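Local coordinates for phosphate-specific transport system accessory protein PhoU homolog (Streptococcus pneumoniae, PDB 2I0M) that probably takes part in regulating phosphate uptake, forms a homodimer and binds zinc ions at carboxylate-rich sites, at residues S15-G20 / A136-Q141; Q21-T26 / S128-L133; E43-K48 / G99-V104; K144-A149 / R203-E208. All blocks are in the same frame, centred on the assembly; numbering follows the deposited sequence.

Interaction 1. Residues S15-G20 / A136-Q141; sequences SFLGLG and AFPLHQ
Phe16 and Phe137 meet ring against ring where the two three-helix bundles of the PhoU fold lie side by side. Phe16 is on helix 5-35 of the first bundle. Phe137 is in the turn between helix 117-136 and helix 142-150 of the second. CE1 of Phe16 sits over the centre of the Phe137 ring, and its nearest atom there is Phe137 CE1 at 3.5 Å. The ring planes are inclined at 45° and their centroids are 4.7 Å apart. Both rings swing away from their own backbone nitrogens (chi1 167° for Phe16, -165° for Phe137), which carries each across to meet the other. The two side chains cross at about a right angle.

Leu17 closes the contact beside the rings with its two methyl groups. Leu17 CD2 comes near Phe137 CB, 4.1 Å away. Leu17 CG stands opposite the carbonyl carbon, which brings the branch end closer to the turn. Farther out, Phe16 also packs on Ile83, Ser86 and Leu90 of helix 74-105. Phe137 and Pro138 both touch Glu13, one helical turn before Leu17. On the more open side of the contact, Leu17 CD1 rests on the proline ring, 3.7 Å from Pro138 CG.

Interaction 2. Residues Q21-T26 / S128-L133; sequences QLVLET and SMLADL
Leu24 and Leu130 pack against each other between two antiparallel helices, where the two three-helix bundles of the PhoU fold meet. The side chains slide past one another in opposite directions. Leu130 pushes its CD2 methyl up to the backbone of the other helix, 3.6 Å from Leu24 CA and equally close to Leu24 CB. In return, Leu24 CD1 reaches back to Leu130 CB at 4.0 Å. Both leucines share one conformation, with CG turned away from the backbone nitrogen (chi1 -178° for Leu24 and -177° for Leu130). This directs each branch toward the other helix. Val23 flanks the pair and crosses Leu130 at about a right angle.

The helix axes approach to 10.1 Å, with 162° between their directions. At that spacing the leucines overlap side by side. The next shell holds Leu130 from two more helices: Met93 of helix 74-105, and Phe193 and Ile197 of helix 177-209. Val23 also touches Leu90 and Met93. Leu24 also touches Leu127, one turn before Ala131 on the opposing helix. At the less buried edge, Leu24 CD2 lies 3.9 Å from Ala131 CB.

Interaction 3. Residues E43-K48 / G99-V104; sequences ELIINK and GIAKAV
Ile45 and Ile46 pack on Ala101 in an apolar contact between two helices of the first three-helix bundle of the PhoU fold. It joins helix 39-66 to helix 74-105. The short segments run roughly antiparallel, at 144°, and their axes come within 8.5 Å. The small Ala101 side chain lies where the helices are close. Its methyl meets both isoleucines: CB is 3.8 Å from Ile45 CG2 and 3.9 Å from Ile46 CG1.

The same branch of Ile46 goes on to Lys102. Its CG1 stands opposite the carbonyl carbon (chi1 -64°), and CD1 continues across to lie 3.8 Å from Lys102 CG. The lysine contributes the aliphatic part of its side chain. Beyond CG the chain is extended, and its ammonium end runs on past the isoleucine. The contact thus changes from buried at Ile45 and Ala101 to exposed at Lys102.

Other helices flank these two. Ile100 touches Leu31 and Val104 touches Leu34, both on helix 5-35, the third member of the bundle. Ile100 and Ala103 also meet helix 177-209, at His189, Leu190, Gln182 and Ile186, so helix 74-105 is held between helix 39-66 and the second bundle.

Interaction 4. Residues K144-A149 / R203-E208; sequences KAISIA and RLVYLE
Ala145 and Leu204 make the closest apolar contact, Ala145 CB lying 3.8 Å from Leu204 CB. Leu204 then folds part of its branch back over the alanine methyl, and its CD2 lies 4.0 Å from Ala145 CB. Ala145 thus touches both the root and one tip of the leucine. Alongside, Ile146 extends its long branch so that CD1 comes nearer to the other helix than its base does. The meeting is loose: Ile146 CD1 is 4.5 Å from Val205 CG2. Cys201, one turn before Val205, also touches Ala145.

These residues lie in the second three-helix bundle of the PhoU fold. The short helix 142-150 packs here on the C-terminal part of helix 177-209. Helices 142-150 and 152-168 follow each other almost without a break and together fill one place in the bundle.

Hydrogen bonds act within each side of the contact or to residues around it. Ser147 OG donates to Lys144 O at 2.9 Å, tilted 29° from the carbonyl plane. Ile148 N reaches the same oxygen from the same face, so the carbonyl is gripped twice. Glu208 OE1 accepts from Ala142 N at the start of helix 142-150.

Charged and aromatic groups lie on another side of helix 177-209. The guanidinium NH2 of Arg203 sits 3.2 Å above the plane of the Tyr206 ring, over its centre. Arg203 NH1 forms a salt bridge to Glu60 OE2 of the second subunit.

How the interactions relate
Interactions 1 and 2 both use helix 5-35 and tie it to the second bundle, with centres 10 Å apart. Interaction 3 lies within the first bundle and interaction 4 within the second, on opposite sides of the chain's centre, about 30 Å apart between centres. Along the chain, interaction 1 spans interaction 2, which spans interaction 3. Interaction 4 opens only after these have closed. Leu204 connects three of them: its CD2 is 3.7 Å from Phe137 CD1 and 3.9 Å from Leu133 CD1. Interactions 1 and 2 thus join the two bundles, while 3 and 4 pack helices within each. Arg203, next to Leu204, bonds to the second subunit, so interaction 4 lies beside the dimer interface.

Interaction 1. Residues S15-G20 / A136-Q141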
loop_
_atom_site.group_PDB
_atom_site.type_symbol
_atom_site.label_atom_id
_atom_site.label_comp_id
_atom_site.label_asym_id
_atom_site.label_seq_id
_atom_site.Cartn_x
_atom_site.Cartn_y
_atom_site.Cartn_z
ATOM N N SER A 15 20.566 -7.824 -5.914
ATOM C CA SER A 15 20.427 -6.541 -5.217
ATOM C C SER A 15 19.074 -6.440 -4.521
ATOM O O SER A 15 18.998 -6.041 -3.360
ATOM C CB SER A 15 20.570 -5.360 -6.189
ATOM O OG SER A 15 21.903 -5.227 -6.647
ATOM N N PHE A 16 18.020 -6.809 -5.248
ATOM C CA PHE A 16 16.640 -6.778 -4.766
ATOM C C PHE A 16 16.377 -7.767 -3.612
ATOM O O PHE A 16 15.760 -7.403 -2.612
ATOM C CB PHE A 16 15.686 -6.998 -5.957
ATOM C CG PHE A 16 14.271 -7.288 -5.558
ATOM C CD1 PHE A 16 13.805 -8.599 -5.530
ATOM C CD2 PHE A 16 13.401 -6.245 -5.192
ATOM C CE1 PHE A 16 12.513 -8.871 -5.146
ATOM C CE2 PHE A 16 12.100 -6.516 -4.793
ATOM C CZ PHE A 16 11.643 -7.824 -4.782
ATOM N N LEU A 17 16.859 -9.003 -3.741
ATOM C CA LEU A 17 16.793 -9.979 -2.634
ATOM C C LEU A 17 17.569 -9.528 -1.386
ATOM O O LEU A 17 17.086 -9.706 -0.254
ATOM C CB LEU A 17 17.253 -11.382 -3.080
ATOM C CG LEU A 17 16.498 -11.967 -4.280
ATOM C CD1 LEU A 17 17.110 -13.297 -4.650
ATOM C CD2 LEU A 17 15.029 -12.126 -4.007
ATOM N N GLY A 18 18.755 -8.944 -1.607
ATOM C CA GLY A 18 19.520 -8.260 -0.551
ATOM C C GLY A 18 18.659 -7.250 0.200
ATOM O O GLY A 18 18.587 -7.285 1.426
ATOM N N LEU A 19 17.973 -6.374 -0.535
ATOM C CA LEU A 19 17.045 -5.431 0.069
ATOM C C LEU A 19 15.954 -6.146 0.860
ATOM O O LEU A 19 15.638 -5.742 1.966
ATOM C CB LEU A 19 16.382 -4.554 -0.995
ATOM C CG LEU A 19 16.287 -3.033 -0.818
ATOM C CD1 LEU A 19 15.053 -2.415 -1.568
ATOM C CD2 LEU A 19 16.399 -2.528 0.654
ATOM N N GLY A 20 15.366 -7.187 0.262
ATOM C CA GLY A 20 14.302 -7.969 0.893
ATOM C C GLY A 20 14.752 -8.726 2.128
ATOM O O GLY A 20 14.002 -8.842 3.096
ATOM N N ALA A 136 11.051 -18.043 -3.084
ATOM C CA ALA A 136 10.231 -18.238 -4.284
ATOM C C ALA A 136 10.574 -17.289 -5.446
ATOM O O ALA A 136 10.454 -17.664 -6.599
ATOM C CB ALA A 136 8.749 -18.112 -3.938
ATOM N N PHE A 137 11.005 -16.067 -5.140
ATOM C CA PHE A 137 11.137 -15.019 -6.157
ATOM C C PHE A 137 12.087 -15.372 -7.334
ATOM O O PHE A 137 11.697 -15.210 -8.487
ATOM C CB PHE A 137 11.486 -13.672 -5.502
ATOM C CG PHE A 137 11.304 -12.497 -6.398
ATOM C CD1 PHE A 137 10.225 -11.631 -6.219
ATOM C CD2 PHE A 137 12.223 -12.221 -7.422
ATOM C CE1 PHE A 137 10.036 -10.516 -7.070
ATOM C CE2 PHE A 137 12.033 -11.109 -8.288
ATOM C CZ PHE A 137 10.940 -10.260 -8.099
ATOM N N PRO A 138 13.328 -15.840 -7.050
ATOM C CA PRO A 138 14.276 -16.261 -8.122
ATOM C C PRO A 138 13.758 -17.369 -9.047
ATOM O O PRO A 138 14.230 -17.495 -10.180
ATOM C CB PRO A 138 15.502 -16.787 -7.347
ATOM C CG PRO A 138 15.399 -16.223 -6.013
ATOM C CD PRO A 138 13.933 -15.971 -5.714
ATOM N N LEU A 139 12.814 -18.167 -8.553
ATOM C CA LEU A 139 12.179 -19.213 -9.349
ATOM C C LEU A 139 11.207 -18.655 -10.376
ATOM O O LEU A 139 10.987 -19.261 -11.416
ATOM C CB LEU A 139 11.505 -20.257 -8.455
ATOM C CG LEU A 139 12.500 -21.046 -7.591
ATOM C CD1 LEU A 139 11.814 -21.712 -6.423
ATOM C CD2 LEU A 139 13.296 -22.075 -8.405
ATOM N N HIS A 140 10.659 -17.476 -10.110
ATOM C CA HIS A 140 9.671 -16.858 -11.009
ATOM C C HIS A 140 8.408 -17.733 -11.201
ATOM O O HIS A 140 7.692 -17.594 -12.189
ATOM C CB HIS A 140 10.304 -16.510 -12.373
ATOM C CG HIS A 140 11.551 -15.682 -12.282
ATOM N ND1 HIS A 140 11.755 -14.738 -11.294
ATOM C CD2 HIS A 140 12.649 -15.638 -13.077
ATOM C CE1 HIS A 140 12.932 -14.166 -11.476
ATOM N NE2 HIS A 140 13.493 -14.690 -12.552
ATOM N N GLN A 141 8.157 -18.616 -10.234
ATOM C CA GLN A 141 7.020 -19.539 -10.190
ATOM C C GLN A 141 5.728 -18.812 -9.743
ATOM O O GLN A 141 5.559 -18.541 -8.543
ATOM C CB GLN A 141 7.337 -20.609 -9.139
ATOM C CG GLN A 141 7.027 -22.030 -9.516
ATOM C CD GLN A 141 8.218 -22.731 -10.122
ATOM O OE1 GLN A 141 8.789 -23.643 -9.512
ATOM N NE2 GLN A 141 8.607 -22.316 -11.321
#

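Interaction 2. Residues Q21-T26 / S128-L133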
loop_
_atom_site.group_PDB
_atom_site.type_symbol
_atom_site.label_atom_id
_atom_site.label_comp_id
_atom_site.label_asym_id
_atom_site.label_seq_id
_atom_site.Cartn_x
_atom_site.Cartn_y
_atom_site.Cartn_z
ATOM N N GLN A 21 15.967 -9.269 2.091
ATOM C CA GLN A 21 16.592 -9.845 3.277
ATOM C C GLN A 21 16.817 -8.781 4.369
ATOM O O GLN A 21 16.589 -9.033 5.542
ATOM C CB GLN A 21 17.908 -10.512 2.884
ATOM C CG GLN A 21 18.565 -11.295 3.988
ATOM C CD GLN A 21 17.702 -12.449 4.493
ATOM O OE1 GLN A 21 17.693 -12.734 5.702
ATOM N NE2 GLN A 21 16.986 -13.123 3.580
ATOM N N LEU A 22 17.252 -7.589 3.977
ATOM C CA LEU A 22 17.353 -6.487 4.921
ATOM C C LEU A 22 15.993 -6.181 5.574
ATOM O O LEU A 22 15.925 -6.058 6.796
ATOM C CB LEU A 22 17.975 -5.236 4.281
ATOM C CG LEU A 22 18.171 -4.009 5.190
ATOM C CD1 LEU A 22 19.030 -4.351 6.413
ATOM C CD2 LEU A 22 18.765 -2.816 4.424
ATOM N N VAL A 23 14.914 -6.077 4.784
ATOM C CA VAL A 23 13.589 -5.837 5.408
ATOM C C VAL A 23 13.033 -7.004 6.224
ATOM O O VAL A 23 12.261 -6.771 7.145
ATOM C CB VAL A 23 12.498 -5.103 4.507
ATOM C CG1 VAL A 23 12.962 -4.854 3.092
ATOM C CG2 VAL A 23 11.130 -5.758 4.565
ATOM N N LEU A 24 13.445 -8.235 5.904
ATOM C CA LEU A 24 13.076 -9.403 6.717
ATOM C C LEU A 24 13.756 -9.345 8.080
ATOM O O LEU A 24 13.115 -9.559 9.101
ATOM C CB LEU A 24 13.375 -10.734 6.007
ATOM C CG LEU A 24 12.982 -12.009 6.773
ATOM C CD1 LEU A 24 11.494 -12.126 7.093
ATOM C CD2 LEU A 24 13.461 -13.273 6.052
ATOM N N GLU A 25 15.049 -9.037 8.083
ATOM C CA GLU A 25 15.786 -8.807 9.313
ATOM C C GLU A 25 15.190 -7.714 10.195
ATOM O O GLU A 25 15.043 -7.906 11.405
ATOM C CB GLU A 25 17.253 -8.503 9.011
ATOM C CG GLU A 25 18.027 -9.741 8.568
ATOM C CD GLU A 25 19.413 -9.418 8.022
ATOM O OE1 GLU A 25 19.758 -8.211 7.892
ATOM O OE2 GLU A 25 20.157 -10.381 7.715
ATOM N N THR A 26 14.849 -6.572 9.611
ATOM C CA THR A 26 14.327 -5.462 10.430
ATOM C C THR A 26 12.913 -5.731 10.946
ATOM O O THR A 26 12.559 -5.265 12.019
ATOM C CB THR A 26 14.494 -4.034 9.798
ATOM O OG1 THR A 26 13.228 -3.366 9.757
ATOM C CG2 THR A 26 15.079 -4.083 8.422
ATOM N N SER A 128 7.123 -15.325 7.890
ATOM C CA SER A 128 7.371 -16.506 7.086
ATOM C C SER A 128 6.894 -16.296 5.654
ATOM O O SER A 128 7.482 -16.826 4.725
ATOM C CB SER A 128 6.787 -17.770 7.720
ATOM O OG SER A 128 5.405 -17.863 7.491
ATOM N N MET A 129 5.854 -15.487 5.491
ATOM C CA MET A 129 5.387 -15.045 4.174
ATOM C C MET A 129 6.512 -14.358 3.400
ATOM O O MET A 129 6.717 -14.664 2.220
ATOM C CB MET A 129 4.176 -14.112 4.302
ATOM C CG MET A 129 2.787 -14.798 4.395
ATOM S SD MET A 129 1.437 -13.610 4.820
ATOM C CE MET A 129 1.239 -12.793 3.248
ATOM N N LEU A 130 7.251 -13.446 4.047
ATOM C CA LEU A 130 8.357 -12.770 3.370
ATOM C C LEU A 130 9.517 -13.721 3.082
ATOM O O LEU A 130 10.103 -13.670 2.001
ATOM C CB LEU A 130 8.860 -11.575 4.178
ATOM C CG LEU A 130 9.975 -10.742 3.544
ATOM C CD1 LEU A 130 9.551 -10.233 2.137
ATOM C CD2 LEU A 130 10.347 -9.567 4.434
ATOM N N ALA A 131 9.853 -14.573 4.046
ATOM C CA ALA A 131 10.946 -15.535 3.886
ATOM C C ALA A 131 10.644 -16.506 2.743
ATOM O O ALA A 131 11.517 -16.829 1.935
ATOM C CB ALA A 131 11.187 -16.286 5.183
ATOM N N ASP A 132 9.403 -16.974 2.690
ATOM C CA ASP A 132 8.924 -17.780 1.559
ATOM C C ASP A 132 9.042 -17.034 0.225
ATOM O O ASP A 132 9.583 -17.563 -0.737
ATOM C CB ASP A 132 7.482 -18.245 1.791
ATOM C CG ASP A 132 7.370 -19.303 2.903
ATOM O OD1 ASP A 132 8.393 -19.841 3.385
ATOM O OD2 ASP A 132 6.227 -19.597 3.304
ATOM N N LEU A 133 8.592 -15.785 0.201
ATOM C CA LEU A 133 8.665 -14.953 -0.994
ATOM C C LEU A 133 10.097 -14.819 -1.506
ATOM O O LEU A 133 10.346 -15.004 -2.687
ATOM C CB LEU A 133 8.046 -13.573 -0.746
ATOM C CG LEU A 133 8.151 -12.546 -1.893
ATOM C CD1 LEU A 133 7.434 -13.048 -3.172
ATOM C CD2 LEU A 133 7.620 -11.184 -1.491
#

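Interaction 3. Residues E43-K48 / G99-V104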
loop_
_atom_site.group_PDB
_atom_site.type_symbol
_atom_site.label_atom_id
_atom_site.label_comp_id
_atom_site.label_asym_id
_atom_site.label_seq_id
_atom_site.Cartn_x
_atom_site.Cartn_y
_atom_site.Cartn_z
ATOM N N GLU A 43 14.759 2.213 18.666
ATOM C CA GLU A 43 15.402 3.450 18.205
ATOM C C GLU A 43 16.403 3.229 17.075
ATOM O O GLU A 43 16.498 4.042 16.166
ATOM C CB GLU A 43 16.098 4.184 19.367
ATOM C CG GLU A 43 15.449 5.500 19.756
ATOM C CD GLU A 43 16.473 6.603 20.033
ATOM O OE1 GLU A 43 17.472 6.699 19.281
ATOM O OE2 GLU A 43 16.277 7.388 20.991
ATOM N N LEU A 44 17.167 2.142 17.160
ATOM C CA LEU A 44 18.119 1.776 16.110
ATOM C C LEU A 44 17.385 1.385 14.823
ATOM O O LEU A 44 17.846 1.697 13.723
ATOM C CB LEU A 44 19.075 0.663 16.577
ATOM C CG LEU A 44 19.870 0.869 17.887
ATOM C CD1 LEU A 44 20.565 -0.414 18.338
ATOM C CD2 LEU A 44 20.877 2.046 17.834
ATOM N N ILE A 45 16.229 0.738 14.956
ATOM C CA ILE A 45 15.388 0.427 13.787
ATOM C C ILE A 45 14.912 1.708 13.094
ATOM O O ILE A 45 14.901 1.797 11.854
ATOM C CB ILE A 45 14.138 -0.400 14.173
ATOM C CG1 ILE A 45 14.540 -1.818 14.585
ATOM C CG2 ILE A 45 13.101 -0.402 13.022
ATOM C CD1 ILE A 45 13.598 -2.452 15.585
ATOM N N ILE A 46 14.486 2.677 13.896
ATOM C CA ILE A 46 13.950 3.919 13.378
ATOM C C ILE A 46 15.043 4.667 12.606
ATOM O O ILE A 46 14.822 5.122 11.489
ATOM C CB ILE A 46 13.332 4.767 14.513
ATOM C CG1 ILE A 46 12.127 4.029 15.111
ATOM C CG2 ILE A 46 12.939 6.170 14.022
ATOM C CD1 ILE A 46 11.715 4.534 16.486
ATOM N N ASN A 47 16.230 4.748 13.197
ATOM C CA ASN A 47 17.361 5.420 12.569
ATOM C C ASN A 47 17.975 4.709 11.347
ATOM O O ASN A 47 18.604 5.357 10.504
ATOM C CB ASN A 47 18.416 5.752 13.622
ATOM C CG ASN A 47 17.919 6.795 14.622
ATOM O OD1 ASN A 47 17.274 7.775 14.239
ATOM N ND2 ASN A 47 18.205 6.582 15.909
ATOM N N LYS A 48 17.783 3.393 11.241
ATOM C CA LYS A 48 18.309 2.644 10.101
ATOM C C LYS A 48 17.350 2.556 8.919
ATOM O O LYS A 48 17.727 2.054 7.856
ATOM C CB LYS A 48 18.756 1.242 10.508
ATOM C CG LYS A 48 20.128 1.218 11.180
ATOM C CD LYS A 48 20.847 -0.112 10.972
ATOM C CE LYS A 48 20.170 -1.261 11.714
ATOM N NZ LYS A 48 21.197 -2.142 12.377
ATOM N N GLY A 99 7.479 1.778 11.941
ATOM C CA GLY A 99 6.243 2.212 12.588
ATOM C C GLY A 99 5.955 1.438 13.861
ATOM O O GLY A 99 5.599 2.032 14.869
ATOM N N ILE A 100 6.144 0.118 13.812
ATOM C CA ILE A 100 6.028 -0.766 14.986
ATOM C C ILE A 100 7.066 -0.414 16.067
ATOM O O ILE A 100 6.772 -0.417 17.269
ATOM C CB ILE A 100 6.174 -2.254 14.592
ATOM C CG1 ILE A 100 4.991 -2.709 13.746
ATOM C CG2 ILE A 100 6.288 -3.142 15.832
ATOM C CD1 ILE A 100 4.941 -4.239 13.468
ATOM N N ALA A 101 8.278 -0.110 15.622
ATOM C CA ALA A 101 9.320 0.343 16.521
ATOM C C ALA A 101 8.931 1.645 17.215
ATOM O O ALA A 101 9.193 1.793 18.398
ATOM C CB ALA A 101 10.655 0.480 15.779
ATOM N N LYS A 102 8.286 2.568 16.496
ATOM C CA LYS A 102 7.791 3.817 17.101
ATOM C C LYS A 102 6.686 3.578 18.132
ATOM O O LYS A 102 6.673 4.210 19.184
ATOM C CB LYS A 102 7.299 4.806 16.044
ATOM C CG LYS A 102 8.330 5.175 14.997
ATOM C CD LYS A 102 7.801 6.261 14.082
ATOM C CE LYS A 102 8.716 6.470 12.890
ATOM N NZ LYS A 102 8.428 7.767 12.223
ATOM N N ALA A 103 5.765 2.666 17.829
ATOM C CA ALA A 103 4.713 2.299 18.775
ATOM C C ALA A 103 5.281 1.675 20.064
ATOM O O ALA A 103 4.698 1.830 21.130
ATOM C CB ALA A 103 3.705 1.367 18.119
ATOM N N VAL A 104 6.413 0.977 19.952
ATOM C CA VAL A 104 7.094 0.375 21.100
ATOM C C VAL A 104 7.628 1.445 22.053
ATOM O O VAL A 104 7.711 1.217 23.255
ATOM C CB VAL A 104 8.229 -0.605 20.658
ATOM C CG1 VAL A 104 9.144 -0.982 21.834
ATOM C CG2 VAL A 104 7.638 -1.861 20.008
#

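Interaction 4. Residues K144-A149 / R203-E208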
loop_
_atom_site.group_PDB
_atom_site.type_symbol
_atom_site.label_atom_id
_atom_site.label_comp_id
_atom_site.label_asym_id
_atom_site.label_seq_id
_atom_site.Cartn_x
_atom_site.Cartn_y
_atom_site.Cartn_z
ATOM N N LYS A 144 3.896 -20.615 -6.561
ATOM C CA LYS A 144 4.420 -20.364 -5.225
ATOM C C LYS A 144 4.036 -18.939 -4.770
ATOM O O LYS A 144 3.622 -18.754 -3.627
ATOM C CB LYS A 144 5.938 -20.635 -5.119
ATOM C CG LYS A 144 6.410 -21.923 -5.817
ATOM C CD LYS A 144 7.529 -22.664 -5.055
ATOM C CE LYS A 144 8.751 -21.767 -4.815
ATOM N NZ LYS A 144 9.647 -22.282 -3.712
ATOM N N ALA A 145 4.122 -17.955 -5.670
ATOM C CA ALA A 145 3.663 -16.589 -5.371
ATOM C C ALA A 145 2.213 -16.572 -4.905
ATOM O O ALA A 145 1.907 -16.007 -3.864
ATOM C CB ALA A 145 3.844 -15.668 -6.577
ATOM N N ILE A 146 1.336 -17.210 -5.683
ATOM C CA ILE A 146 -0.101 -17.269 -5.403
ATOM C C ILE A 146 -0.412 -17.923 -4.047
ATOM O O ILE A 146 -1.236 -17.398 -3.283
ATOM C CB ILE A 146 -0.863 -17.990 -6.538
ATOM C CG1 ILE A 146 -0.847 -17.134 -7.810
ATOM C CG2 ILE A 146 -2.297 -18.333 -6.114
ATOM C CD1 ILE A 146 -1.318 -17.856 -9.060
ATOM N N SER A 147 0.239 -19.052 -3.752
ATOM C CA SER A 147 0.065 -19.698 -2.455
ATOM C C SER A 147 0.510 -18.795 -1.281
ATOM O O SER A 147 -0.172 -18.746 -0.252
ATOM C CB SER A 147 0.735 -21.079 -2.415
ATOM O OG SER A 147 2.141 -20.951 -2.552
ATOM N N ILE A 148 1.610 -18.056 -1.448
ATOM C CA ILE A 148 2.039 -17.069 -0.438
ATOM C C ILE A 148 1.018 -15.943 -0.213
ATOM O O ILE A 148 0.682 -15.622 0.941
ATOM C CB ILE A 148 3.432 -16.472 -0.759
ATOM C CG1 ILE A 148 4.511 -17.571 -0.681
ATOM C CG2 ILE A 148 3.768 -15.291 0.188
ATOM C CD1 ILE A 148 5.779 -17.218 -1.409
ATOM N N ALA A 149 0.531 -15.356 -1.312
ATOM C CA ALA A 149 -0.476 -14.289 -1.271
ATOM C C ALA A 149 -1.714 -14.716 -0.502
ATOM O O ALA A 149 -2.286 -13.913 0.232
ATOM C CB ALA A 149 -0.866 -13.832 -2.688
ATOM N N ARG A 203 2.863 -9.233 -8.772
ATOM C CA ARG A 203 3.913 -8.816 -9.706
ATOM C C ARG A 203 4.658 -10.023 -10.282
ATOM O O ARG A 203 5.047 -10.035 -11.447
ATOM C CB ARG A 203 4.912 -7.904 -8.971
ATOM C CG ARG A 203 5.711 -6.984 -9.856
ATOM C CD ARG A 203 4.953 -5.681 -10.194
ATOM N NE ARG A 203 4.488 -5.697 -11.575
ATOM C CZ ARG A 203 4.008 -4.653 -12.241
ATOM N NH1 ARG A 203 3.926 -3.456 -11.674
ATOM N NH2 ARG A 203 3.620 -4.824 -13.498
ATOM N N LEU A 204 4.859 -11.028 -9.440
ATOM C CA LEU A 204 5.476 -12.288 -9.854
ATOM C C LEU A 204 4.558 -13.049 -10.824
ATOM O O LEU A 204 5.036 -13.630 -11.809
ATOM C CB LEU A 204 5.804 -13.125 -8.614
ATOM C CG LEU A 204 7.090 -13.944 -8.436
ATOM C CD1 LEU A 204 8.259 -13.414 -9.266
ATOM C CD2 LEU A 204 7.462 -14.010 -6.930
ATOM N N VAL A 205 3.245 -13.023 -10.581
ATOM C CA VAL A 205 2.342 -13.718 -11.511
ATOM C C VAL A 205 2.323 -13.000 -12.865
ATOM O O VAL A 205 2.362 -13.652 -13.903
ATOM C CB VAL A 205 0.922 -14.088 -10.909
ATOM C CG1 VAL A 205 0.247 -12.900 -10.318
ATOM C CG2 VAL A 205 -0.003 -14.714 -11.969
ATOM N N TYR A 206 2.321 -11.663 -12.828
ATOM C CA TYR A 206 2.451 -10.808 -14.007
ATOM C C TYR A 206 3.723 -11.095 -14.808
ATOM O O TYR A 206 3.737 -10.991 -16.033
ATOM C CB TYR A 206 2.410 -9.332 -13.582
ATOM C CG TYR A 206 3.182 -8.391 -14.475
ATOM C CD1 TYR A 206 2.566 -7.750 -15.560
ATOM C CD2 TYR A 206 4.527 -8.133 -14.229
ATOM C CE1 TYR A 206 3.292 -6.869 -16.387
ATOM C CE2 TYR A 206 5.256 -7.274 -15.033
ATOM C CZ TYR A 206 4.641 -6.638 -16.099
ATOM O OH TYR A 206 5.400 -5.793 -16.881
ATOM N N LEU A 207 4.793 -11.439 -14.105
ATOM C CA LEU A 207 6.068 -11.724 -14.745
ATOM C C LEU A 207 5.994 -13.016 -15.588
ATOM O O LEU A 207 6.449 -13.056 -16.733
ATOM C CB LEU A 207 7.178 -11.757 -13.683
ATOM C CG LEU A 207 8.625 -12.108 -14.031
ATOM C CD1 LEU A 207 9.171 -11.269 -15.188
ATOM C CD2 LEU A 207 9.495 -11.982 -12.797
ATOM N N GLU A 208 5.387 -14.060 -15.043
ATOM C CA GLU A 208 5.238 -15.299 -15.782
ATOM C C GLU A 208 4.126 -15.218 -16.816
ATOM O O GLU A 208 4.226 -15.786 -17.897
ATOM C CB GLU A 208 4.994 -16.474 -14.837
ATOM C CG GLU A 208 4.942 -17.815 -15.591
ATOM C CD GLU A 208 5.440 -18.993 -14.788
ATOM O OE1 GLU A 208 5.302 -18.991 -13.556
ATOM O OE2 GLU A 208 5.967 -19.936 -15.405
#